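Local coordinates for fiber (Murine adenovirus 2, PDB 5NBH), which forms the trimeric fibre of the virion, whose distal head domain binds N-acetylglucosamine and probably helps the virus attach to host cells, at residues A[108-113]-A[228-233]; A[184-189]-A[194-199]; A[200-205]-A[209-214]. All coordinates share one frame; numbering follows the deposited sequence.

Contact 1 of 3, residues A[108-113]-A[228-233]; sequences IQMVRF and FMYESQ
Strand residues 108-113 and the end of the strand and the residues after it, 228-233, share no backbone hydrogen bond: even at Arg112 and Ser232, where they come nearest, the CA atoms stay 8.4 Å apart. Only side-chain ends bridge the gap. Met110 sends its methyl to the edge of the Tyr230 ring, near the ring plane, with CE 3.3 Å from Tyr230 OH. The bend at its last torsion (chi3 68°) turns that methyl across to the tyrosine, whose hydroxyl is hydrogen-bonded to the Ile168 carbonyl. Both strands belong to one antiparallel sheet of the fibre head, a beta-sandwich, but strand 116-125 runs between them, and Met110 and Tyr230 meet over the sandwich interior. Farther along, Arg112 NH1 lies 3.1 Å from Ser232 OG, yet the angle is too poor for a hydrogen bond, and the hydroxyl stands oblique to the guanidinium. Each group is held by other partners: NE by the Gly114 carbonyl, NH1 by the carbonyls of Phe167 and Ile234, and Ser232 OG by the Leu169 carbonyl and the Ile234 amide. The buried guanidinium thus ties several backbone segments together near the C-terminus. Phe113 meets its counterpart, Phe113 of the second subunit, edge-to-face.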
loop_
_atom_site.group_PDB
_atom_site.type_symbol
_atom_site.label_atom_id
_atom_site.label_comp_id
_atom_site.label_asym_id
_atom_site.label_seq_id
_atom_site.Cartn_x
_atom_site.Cartn_y
_atom_site.Cartn_z
ATOM N N ILE A 108 14.152 5.301 -1.581
ATOM C CA ILE A 108 13.357 4.348 -2.349
ATOM C C ILE A 108 12.747 3.290 -1.447
ATOM O O ILE A 108 13.465 2.717 -0.600
ATOM C CB ILE A 108 14.246 3.626 -3.369
ATOM C CG1 ILE A 108 14.888 4.644 -4.328
ATOM C CG2 ILE A 108 13.450 2.655 -4.206
ATOM C CD1 ILE A 108 16.113 4.094 -5.010
ATOM N N GLN A 109 11.456 3.013 -1.634
ATOM C CA GLN A 109 10.818 1.859 -0.986
ATOM C C GLN A 109 10.112 0.984 -2.013
ATOM O O GLN A 109 9.421 1.480 -2.912
ATOM C CB GLN A 109 9.829 2.293 0.070
ATOM C CG GLN A 109 10.401 3.207 1.123
ATOM C CD GLN A 109 10.364 4.648 0.719
ATOM O OE1 GLN A 109 9.373 5.123 0.155
ATOM N NE2 GLN A 109 11.432 5.354 1.004
ATOM N N MET A 110 10.282 -0.327 -1.901
ATOM C CA MET A 110 9.643 -1.268 -2.773
ATOM C C MET A 110 8.862 -2.220 -1.869
ATOM O O MET A 110 9.467 -3.018 -1.192
ATOM C CB MET A 110 10.689 -1.979 -3.601
ATOM C CG MET A 110 11.622 -0.986 -4.270
ATOM S SD MET A 110 12.875 -1.737 -5.300
ATOM C CE MET A 110 11.893 -2.388 -6.603
ATOM N N VAL A 111 7.550 -2.071 -1.866
ATOM C CA VAL A 111 6.651 -2.771 -0.923
ATOM C C VAL A 111 5.920 -3.888 -1.603
ATOM O O VAL A 111 5.117 -3.661 -2.522
ATOM C CB VAL A 111 5.641 -1.812 -0.241
ATOM C CG1 VAL A 111 4.855 -2.561 0.844
ATOM C CG2 VAL A 111 6.342 -0.606 0.361
ATOM N N ARG A 112 6.135 -5.109 -1.112
ATOM C CA ARG A 112 5.564 -6.294 -1.699
ATOM C C ARG A 112 4.409 -6.783 -0.823
ATOM O O ARG A 112 4.577 -6.958 0.384
ATOM C CB ARG A 112 6.687 -7.353 -1.818
ATOM C CG ARG A 112 6.276 -8.755 -2.191
ATOM C CD ARG A 112 5.831 -8.894 -3.618
ATOM N NE ARG A 112 5.278 -10.233 -3.787
ATOM C CZ ARG A 112 5.846 -11.273 -4.396
ATOM N NH1 ARG A 112 7.011 -11.180 -5.035
ATOM N NH2 ARG A 112 5.197 -12.428 -4.392
ATOM N N PHE A 113 3.254 -6.983 -1.432
ATOM C CA PHE A 113 2.122 -7.661 -0.768
ATOM C C PHE A 113 1.330 -8.402 -1.815
ATOM O O PHE A 113 1.116 -7.904 -2.933
ATOM C CB PHE A 113 1.222 -6.669 -0.039
ATOM C CG PHE A 113 1.073 -5.358 -0.743
ATOM C CD1 PHE A 113 0.278 -5.232 -1.847
ATOM C CD2 PHE A 113 1.714 -4.232 -0.265
ATOM C CE1 PHE A 113 0.151 -4.017 -2.498
ATOM C CE2 PHE A 113 1.601 -3.014 -0.912
ATOM C CZ PHE A 113 0.817 -2.914 -2.035
ATOM N N PHE A 228 4.348 3.951 -8.310
ATOM C CA PHE A 228 3.562 3.161 -9.255
ATOM C C PHE A 228 3.537 1.719 -8.771
ATOM O O PHE A 228 4.342 1.346 -7.923
ATOM C CB PHE A 228 4.129 3.274 -10.697
ATOM C CG PHE A 228 5.511 2.703 -10.865
ATOM C CD1 PHE A 228 6.634 3.491 -10.677
ATOM C CD2 PHE A 228 5.695 1.386 -11.259
ATOM C CE1 PHE A 228 7.914 2.986 -10.850
ATOM C CE2 PHE A 228 6.977 0.873 -11.413
ATOM C CZ PHE A 228 8.077 1.659 -11.191
ATOM N N MET A 229 2.640 0.909 -9.317
ATOM C CA MET A 229 2.572 -0.501 -8.980
ATOM C C MET A 229 2.927 -1.402 -10.169
ATOM O O MET A 229 2.647 -1.081 -11.303
ATOM C CB MET A 229 1.180 -0.825 -8.455
ATOM C CG MET A 229 0.968 -0.177 -7.094
ATOM S SD MET A 229 -0.608 -0.400 -6.253
ATOM C CE MET A 229 -1.131 -1.936 -6.895
ATOM N N TYR A 230 3.526 -2.531 -9.856
ATOM C CA TYR A 230 3.747 -3.587 -10.801
ATOM C C TYR A 230 3.581 -4.946 -10.132
ATOM O O TYR A 230 3.252 -5.040 -8.940
ATOM C CB TYR A 230 5.128 -3.372 -11.478
ATOM C CG TYR A 230 6.369 -3.589 -10.643
ATOM C CD1 TYR A 230 6.964 -2.537 -9.930
ATOM C CD2 TYR A 230 6.974 -4.850 -10.579
ATOM C CE1 TYR A 230 8.129 -2.729 -9.193
ATOM C CE2 TYR A 230 8.134 -5.048 -9.848
ATOM C CZ TYR A 230 8.699 -3.998 -9.151
ATOM O OH TYR A 230 9.858 -4.155 -8.431
ATOM N N GLU A 231 3.778 -6.008 -10.908
ATOM C CA GLU A 231 3.620 -7.361 -10.428
ATOM C C GLU A 231 4.957 -8.099 -10.401
ATOM O O GLU A 231 5.791 -7.932 -11.338
ATOM C CB GLU A 231 2.625 -8.081 -11.337
ATOM C CG GLU A 231 2.066 -9.335 -10.719
ATOM C CD GLU A 231 0.725 -9.713 -11.290
ATOM O OE1 GLU A 231 0.346 -9.180 -12.374
ATOM O OE2 GLU A 231 0.074 -10.561 -10.651
ATOM N N SER A 232 5.161 -8.904 -9.360
ATOM C CA SER A 232 6.301 -9.808 -9.328
ATOM C C SER A 232 5.869 -11.212 -9.706
ATOM O O SER A 232 4.797 -11.682 -9.304
ATOM C CB SER A 232 7.030 -9.794 -7.999
ATOM O OG SER A 232 8.070 -10.779 -7.937
ATOM N N GLN A 233 6.734 -11.859 -10.487
ATOM C CA GLN A 233 6.575 -13.253 -10.895
ATOM C C GLN A 233 6.978 -14.236 -9.781
ATOM O O GLN A 233 6.668 -15.439 -9.870
ATOM C CB GLN A 233 7.437 -13.525 -12.153
ATOM C CG GLN A 233 8.952 -13.315 -11.978
ATOM C CD GLN A 233 9.782 -13.847 -13.137
ATOM O OE1 GLN A 233 9.254 -14.487 -14.045
ATOM N NE2 GLN A 233 11.092 -13.565 -13.121
#

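Contact 2 of 3, residues A[184-189]-A[194-199]; sequences IVCSEN and QSTYCS
Ile184 and Thr196 form a hydrogen-bonded pair in an antiparallel beta hairpin, made by strands 179-188 and 191-205 at one margin of the four-stranded sheet of the fibre head. Val185 with Ser195 is the next, non-hydrogen-bonded pair, and Cys186 with Gln194 is again hydrogen-bonded. The strand segments run at 133° to each other, a marked departure from strictly antiparallel. Ile184 N gives a bond to Thr196 O that is nearly straight at hydrogen but rises well above the carbonyl plane. The return bond, from Thr196 N to Ile184 O, measures 2.9 Å and arrives nearly end-on to the carbonyl. At the Cys186-Gln194 pair, Cys186 N reaches Gln194 O at 2.8 Å, while Gln194 N to Cys186 O is longer, 3.2 Å.

Ile184, Cys186, Gln194 and Thr196 project from the same face. The CG1 branch of Ile184 sits between its own backbone N and carbonyl carbon (chi1 53°), which lays Ile184 CG1 along the neighbouring strand, 3.6 Å from Tyr197 C. Ile184 CD1 continues to Cys198 CB at 3.9 Å, and the Thr196 methyl CG2 touches both Ile184 CG1 and, at 4.0 Å, Cys186 SG. Phe224 and Met226 add to the apolar packing around Ile184 and Cys198. On the opposite face Val185 packs on Phe181 and Ser195 on Tyr197 of the third subunit; this chain's own Tyr197 stacks on Phe192 of the second subunit.

Two residues seen to bind N-acetylglucosamine lie nearby: Thr132, its side chain about 6 Å from that of Tyr197, and Gln133, about 7 Å from that of Cys186. Thr196 divides its chemistry: the methyl joins the apolar row while OG1 bonds to the Thr216 carbonyl. Gln194 OE1 likewise accepts from the Ser218 amide, so both oxygens pair with backbone of strand 208-217 or just beyond it.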
loop_
_atom_site.group_PDB
_atom_site.type_symbol
_atom_site.label_atom_id
_atom_site.label_comp_id
_atom_site.label_asym_id
_atom_site.label_seq_id
_atom_site.Cartn_x
_atom_site.Cartn_y
_atom_site.Cartn_z
ATOM N N ILE A 184 3.783 14.387 -11.765
ATOM C CA ILE A 184 4.630 14.742 -10.636
ATOM C C ILE A 184 4.631 16.246 -10.523
ATOM O O ILE A 184 4.331 16.943 -11.490
ATOM C CB ILE A 184 6.093 14.247 -10.731
ATOM C CG1 ILE A 184 6.778 14.664 -12.048
ATOM C CG2 ILE A 184 6.144 12.748 -10.616
ATOM C CD1 ILE A 184 8.288 14.665 -11.993
ATOM N N VAL A 185 4.928 16.704 -9.331
ATOM C CA VAL A 185 5.109 18.108 -9.071
ATOM C C VAL A 185 6.524 18.319 -8.564
ATOM O O VAL A 185 6.919 17.728 -7.559
ATOM C CB VAL A 185 4.078 18.658 -8.070
ATOM C CG1 VAL A 185 4.388 20.133 -7.790
ATOM C CG2 VAL A 185 2.664 18.552 -8.633
ATOM N N CYS A 186 7.266 19.192 -9.247
ATOM C CA CYS A 186 8.576 19.610 -8.816
ATOM C C CYS A 186 8.413 20.815 -7.884
ATOM O O CYS A 186 7.588 21.673 -8.149
ATOM C CB CYS A 186 9.470 19.974 -10.000
ATOM S SG CYS A 186 9.992 18.516 -10.943
ATOM N N SER A 187 9.196 20.852 -6.827
ATOM C CA SER A 187 9.179 21.949 -5.853
ATOM C C SER A 187 10.549 22.176 -5.279
ATOM O O SER A 187 11.466 21.415 -5.553
ATOM C CB SER A 187 8.192 21.620 -4.724
ATOM O OG SER A 187 8.627 20.546 -3.885
ATOM N N GLU A 188 10.717 23.216 -4.466
ATOM C CA GLU A 188 11.991 23.392 -3.805
ATOM C C GLU A 188 11.758 24.236 -2.584
ATOM O O GLU A 188 11.121 25.271 -2.685
ATOM C CB GLU A 188 13.020 24.050 -4.725
ATOM C CG GLU A 188 14.419 24.042 -4.134
ATOM C CD GLU A 188 15.481 24.676 -5.015
ATOM O OE1 GLU A 188 15.217 25.109 -6.162
ATOM O OE2 GLU A 188 16.616 24.741 -4.522
ATOM N N ASN A 189 12.205 23.724 -1.445
ATOM C CA ASN A 189 12.058 24.395 -0.146
ATOM C C ASN A 189 10.606 24.778 0.128
ATOM O O ASN A 189 10.344 25.909 0.561
ATOM C CB ASN A 189 12.926 25.657 -0.077
ATOM C CG ASN A 189 14.402 25.364 -0.159
ATOM O OD1 ASN A 189 14.883 24.351 0.358
ATOM N ND2 ASN A 189 15.146 26.270 -0.797
ATOM N N GLN A 194 6.885 23.358 -10.718
ATOM C CA GLN A 194 6.302 22.894 -11.959
ATOM C C GLN A 194 5.404 21.665 -11.810
ATOM O O GLN A 194 5.780 20.735 -11.115
ATOM C CB GLN A 194 7.439 22.492 -12.922
ATOM C CG GLN A 194 6.964 22.176 -14.322
ATOM C CD GLN A 194 8.085 21.853 -15.290
ATOM O OE1 GLN A 194 9.243 21.723 -14.910
ATOM N NE2 GLN A 194 7.733 21.715 -16.563
ATOM N N SER A 195 4.299 21.637 -12.549
ATOM C CA SER A 195 3.541 20.395 -12.761
ATOM C C SER A 195 4.053 19.766 -14.043
ATOM O O SER A 195 4.045 20.390 -15.117
ATOM C CB SER A 195 2.048 20.626 -12.888
ATOM O OG SER A 195 1.585 21.359 -11.782
ATOM N N THR A 196 4.518 18.528 -13.931
ATOM C CA THR A 196 5.138 17.843 -15.046
ATOM C C THR A 196 4.891 16.327 -14.896
ATOM O O THR A 196 3.847 15.897 -14.335
ATOM C CB THR A 196 6.619 18.280 -15.211
ATOM O OG1 THR A 196 7.170 17.633 -16.369
ATOM C CG2 THR A 196 7.462 17.989 -13.976
ATOM N N TYR A 197 5.768 15.523 -15.444
ATOM C CA TYR A 197 5.579 14.069 -15.488
ATOM C C TYR A 197 6.911 13.343 -15.428
ATOM O O TYR A 197 7.987 13.932 -15.643
ATOM C CB TYR A 197 4.814 13.670 -16.747
ATOM C CG TYR A 197 5.395 14.283 -18.012
ATOM C CD1 TYR A 197 6.479 13.718 -18.636
ATOM C CD2 TYR A 197 4.845 15.440 -18.566
ATOM C CE1 TYR A 197 7.025 14.278 -19.782
ATOM C CE2 TYR A 197 5.379 15.999 -19.724
ATOM C CZ TYR A 197 6.472 15.416 -20.318
ATOM O OH TYR A 197 7.024 15.948 -21.491
ATOM N N CYS A 198 6.818 12.061 -15.068
ATOM C CA CYS A 198 7.953 11.197 -14.995
ATOM C C CYS A 198 7.551 9.848 -15.578
ATOM O O CYS A 198 6.477 9.315 -15.251
ATOM C CB CYS A 198 8.403 11.039 -13.550
ATOM S SG CYS A 198 9.946 10.103 -13.320
ATOM N N SER A 199 8.380 9.306 -16.453
ATOM C CA SER A 199 8.140 7.949 -16.948
ATOM C C SER A 199 8.796 6.895 -16.043
ATOM O O SER A 199 9.764 7.177 -15.332
ATOM C CB SER A 199 8.642 7.791 -18.361
ATOM O OG SER A 199 10.004 7.912 -18.413
#

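Contact 3 of 3, residues A[200-205]-A[209-214]; sequences YALTYR and FYITLK
Leu202 and Phe209 lie side by side on the buried face of a hairpin, with Leu202 CG 3.8 Å from Phe209 CE1 at the edge of the ring. This is the tightly packed side. Tyr200 CB rests on Leu213 CD2, Leu202 CD1 touches Ile211 CG1, and Phe209 CB sits over one face of the Tyr204 ring, a CH-pi contact 4.2 Å from its centroid. The two rings themselves meet obliquely. Phe228 and Tyr230 press on Leu202 from the facing sheet, and Tyr204 OH bonds to the Pro170 carbonyl.

The other face is wetter and more polar. There Arg205 lays its guanidinium flat on Tyr210, CZ 3.8 Å from the ring centroid and over the face, with the planes only 23° apart, a stacked cation-pi pair. Its chain is extended from CG to NE after a first torsion of 70°, which lays it across the Tyr210 ring, CG over one side and the guanidinium over the other; NH2 also forms a salt bridge with Glu136. Waters knit this side together: one bonds to Ala201 O, Thr203 OG1 and Thr212 OG1, and another, in the plane of the guanidinium at its edge, joins Arg205 NH1 to Thr212 OG1.

Between the faces runs the backbone. Tyr210 N to Thr203 O is nearly straight at 2.8 Å, and Thr203 N returns a bond to Tyr210 O; Thr212 N meets Ala201 O in the carbonyl plane, at 2.9 Å, whereas Ala201 N to Thr212 O is weak. One face turned to the facing sheet and the other to solvent is how a hairpin sits in a beta-sandwich, here strands 191-205 and 208-217 of the fibre head.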
loop_
_atom_site.group_PDB
_atom_site.type_symbol
_atom_site.label_atom_id
_atom_site.label_comp_id
_atom_site.label_asym_id
_atom_site.label_seq_id
_atom_site.Cartn_x
_atom_site.Cartn_y
_atom_site.Cartn_z
ATOM N N TYR A 200 8.273 5.689 -16.114
ATOM C CA TYR A 200 8.946 4.537 -15.532
ATOM C C TYR A 200 8.955 3.432 -16.578
ATOM O O TYR A 200 8.037 3.306 -17.380
ATOM C CB TYR A 200 8.287 4.102 -14.207
ATOM C CG TYR A 200 6.838 3.737 -14.400
ATOM C CD1 TYR A 200 5.859 4.710 -14.310
ATOM C CD2 TYR A 200 6.451 2.429 -14.721
ATOM C CE1 TYR A 200 4.513 4.411 -14.507
ATOM C CE2 TYR A 200 5.089 2.118 -14.944
ATOM C CZ TYR A 200 4.134 3.122 -14.826
ATOM O OH TYR A 200 2.781 2.873 -15.064
ATOM N N ALA A 201 9.961 2.595 -16.525
ATOM C CA ALA A 201 10.080 1.461 -17.444
ATOM C C ALA A 201 10.832 0.357 -16.735
ATOM O O ALA A 201 11.894 0.598 -16.139
ATOM C CB ALA A 201 10.803 1.898 -18.701
ATOM N N LEU A 202 10.251 -0.833 -16.731
ATOM C CA LEU A 202 10.888 -2.021 -16.169
ATOM C C LEU A 202 11.413 -2.877 -17.309
ATOM O O LEU A 202 10.652 -3.242 -18.203
ATOM C CB LEU A 202 9.875 -2.860 -15.397
ATOM C CG LEU A 202 9.592 -2.397 -13.953
ATOM C CD1 LEU A 202 9.369 -0.919 -13.756
ATOM C CD2 LEU A 202 8.426 -3.237 -13.423
ATOM N N THR A 203 12.687 -3.205 -17.266
ATOM C CA THR A 203 13.283 -4.081 -18.318
ATOM C C THR A 203 14.318 -5.009 -17.720
ATOM O O THR A 203 14.773 -4.784 -16.611
ATOM C CB THR A 203 13.991 -3.240 -19.394
ATOM O OG1 THR A 203 14.991 -2.408 -18.810
ATOM C CG2 THR A 203 12.996 -2.377 -20.118
ATOM N N TYR A 204 14.717 -6.026 -18.482
ATOM C CA TYR A 204 15.931 -6.750 -18.175
ATOM C C TYR A 204 16.908 -6.598 -19.361
ATOM O O TYR A 204 16.502 -6.681 -20.532
ATOM C CB TYR A 204 15.696 -8.221 -17.978
ATOM C CG TYR A 204 14.992 -8.655 -16.703
ATOM C CD1 TYR A 204 13.612 -8.506 -16.567
ATOM C CD2 TYR A 204 15.709 -9.230 -15.653
ATOM C CE1 TYR A 204 12.964 -8.898 -15.398
ATOM C CE2 TYR A 204 15.058 -9.674 -14.496
ATOM C CZ TYR A 204 13.696 -9.513 -14.390
ATOM O OH TYR A 204 13.049 -9.963 -13.258
ATOM N N ARG A 205 18.158 -6.410 -19.017
ATOM C CA ARG A 205 19.251 -6.558 -19.995
ATOM C C ARG A 205 20.528 -6.968 -19.318
ATOM O O ARG A 205 20.748 -6.659 -18.156
ATOM C CB ARG A 205 19.435 -5.277 -20.788
ATOM C CG ARG A 205 20.002 -4.069 -20.048
ATOM C CD ARG A 205 20.320 -2.983 -21.079
ATOM N NE ARG A 205 20.985 -1.834 -20.480
ATOM C CZ ARG A 205 20.369 -0.818 -19.853
ATOM N NH1 ARG A 205 19.047 -0.773 -19.743
ATOM N NH2 ARG A 205 21.089 0.180 -19.341
ATOM N N PHE A 209 17.966 -6.581 -13.818
ATOM C CA PHE A 209 16.650 -5.909 -13.814
ATOM C C PHE A 209 16.892 -4.421 -13.653
ATOM O O PHE A 209 17.630 -4.034 -12.785
ATOM C CB PHE A 209 15.829 -6.460 -12.619
ATOM C CG PHE A 209 14.599 -5.657 -12.277
ATOM C CD1 PHE A 209 13.709 -5.273 -13.252
ATOM C CD2 PHE A 209 14.293 -5.365 -10.946
ATOM C CE1 PHE A 209 12.573 -4.565 -12.944
ATOM C CE2 PHE A 209 13.142 -4.670 -10.614
ATOM C CZ PHE A 209 12.286 -4.268 -11.605
ATOM N N TYR A 210 16.304 -3.620 -14.542
ATOM C CA TYR A 210 16.393 -2.187 -14.551
ATOM C C TYR A 210 15.028 -1.532 -14.342
ATOM O O TYR A 210 14.037 -1.888 -14.982
ATOM C CB TYR A 210 16.933 -1.682 -15.885
ATOM C CG TYR A 210 18.375 -2.032 -16.174
ATOM C CD1 TYR A 210 18.753 -3.359 -16.453
ATOM C CD2 TYR A 210 19.335 -1.052 -16.221
ATOM C CE1 TYR A 210 20.067 -3.686 -16.706
ATOM C CE2 TYR A 210 20.676 -1.363 -16.506
ATOM C CZ TYR A 210 21.032 -2.686 -16.749
ATOM O OH TYR A 210 22.343 -2.993 -17.054
ATOM N N ILE A 211 15.003 -0.563 -13.432
ATOM C CA ILE A 211 13.929 0.416 -13.333
ATOM C C ILE A 211 14.538 1.707 -13.825
ATOM O O ILE A 211 15.495 2.250 -13.215
ATOM C CB ILE A 211 13.369 0.583 -11.896
ATOM C CG1 ILE A 211 12.803 -0.731 -11.423
ATOM C CG2 ILE A 211 12.353 1.719 -11.821
ATOM C CD1 ILE A 211 12.190 -0.715 -10.033
ATOM N N THR A 212 13.972 2.227 -14.908
ATOM C CA THR A 212 14.490 3.465 -15.516
ATOM C C THR A 212 13.411 4.517 -15.420
ATOM O O THR A 212 12.289 4.282 -15.873
ATOM C CB THR A 212 14.907 3.220 -16.974
ATOM O OG1 THR A 212 15.797 2.085 -17.026
ATOM C CG2 THR A 212 15.606 4.414 -17.551
ATOM N N LEU A 213 13.741 5.625 -14.759
ATOM C CA LEU A 213 12.844 6.757 -14.615
ATOM C C LEU A 213 13.291 7.937 -15.440
ATOM O O LEU A 213 14.473 8.243 -15.474
ATOM C CB LEU A 213 12.755 7.181 -13.148
ATOM C CG LEU A 213 12.537 6.032 -12.142
ATOM C CD1 LEU A 213 12.647 6.588 -10.743
ATOM C CD2 LEU A 213 11.185 5.365 -12.322
ATOM N N LYS A 214 12.365 8.615 -16.108
ATOM C CA LYS A 214 12.743 9.823 -16.846
ATOM C C LYS A 214 11.837 10.987 -16.476
ATOM O O LYS A 214 10.649 10.996 -16.810
ATOM C CB LYS A 214 12.752 9.577 -18.347
ATOM C CG LYS A 214 13.730 8.536 -18.810
ATOM C CD LYS A 214 13.660 8.294 -20.326
ATOM C CE LYS A 214 14.570 7.135 -20.672
ATOM N NZ LYS A 214 14.767 6.896 -22.137
HETATM O O HOH W 1 14.157 -0.015 -17.725
HETATM O O HOH W 2 17.916 1.774 -18.688
HETATM O O HOH W 3 24.004 -1.171 -18.349
#

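In the fold
Along the chain, contact 2 closes before contact 3 opens, and both are nested in the loop closed by contact 1. Contacts 2 and 3 share strand 191-205, and so form successive hairpins of the four-stranded sheet; their centres lie 20 Å apart, and a probable hydrogen bond from Ser199 N to Lys214 O (2.9 Å) joins them. Contact 1 belongs to the facing sheet, its centre 13 Å from contact 3 and 22 Å from contact 2. It meets contact 3 through the core, where Phe228 lies against Tyr200 and Met110 CE touches Ile211 CD1 (3.8 Å). The three together span both sheets of the head, and all touch neighbouring subunits, contact 3 through Tyr200, so the sandwich lies against its trimer mates.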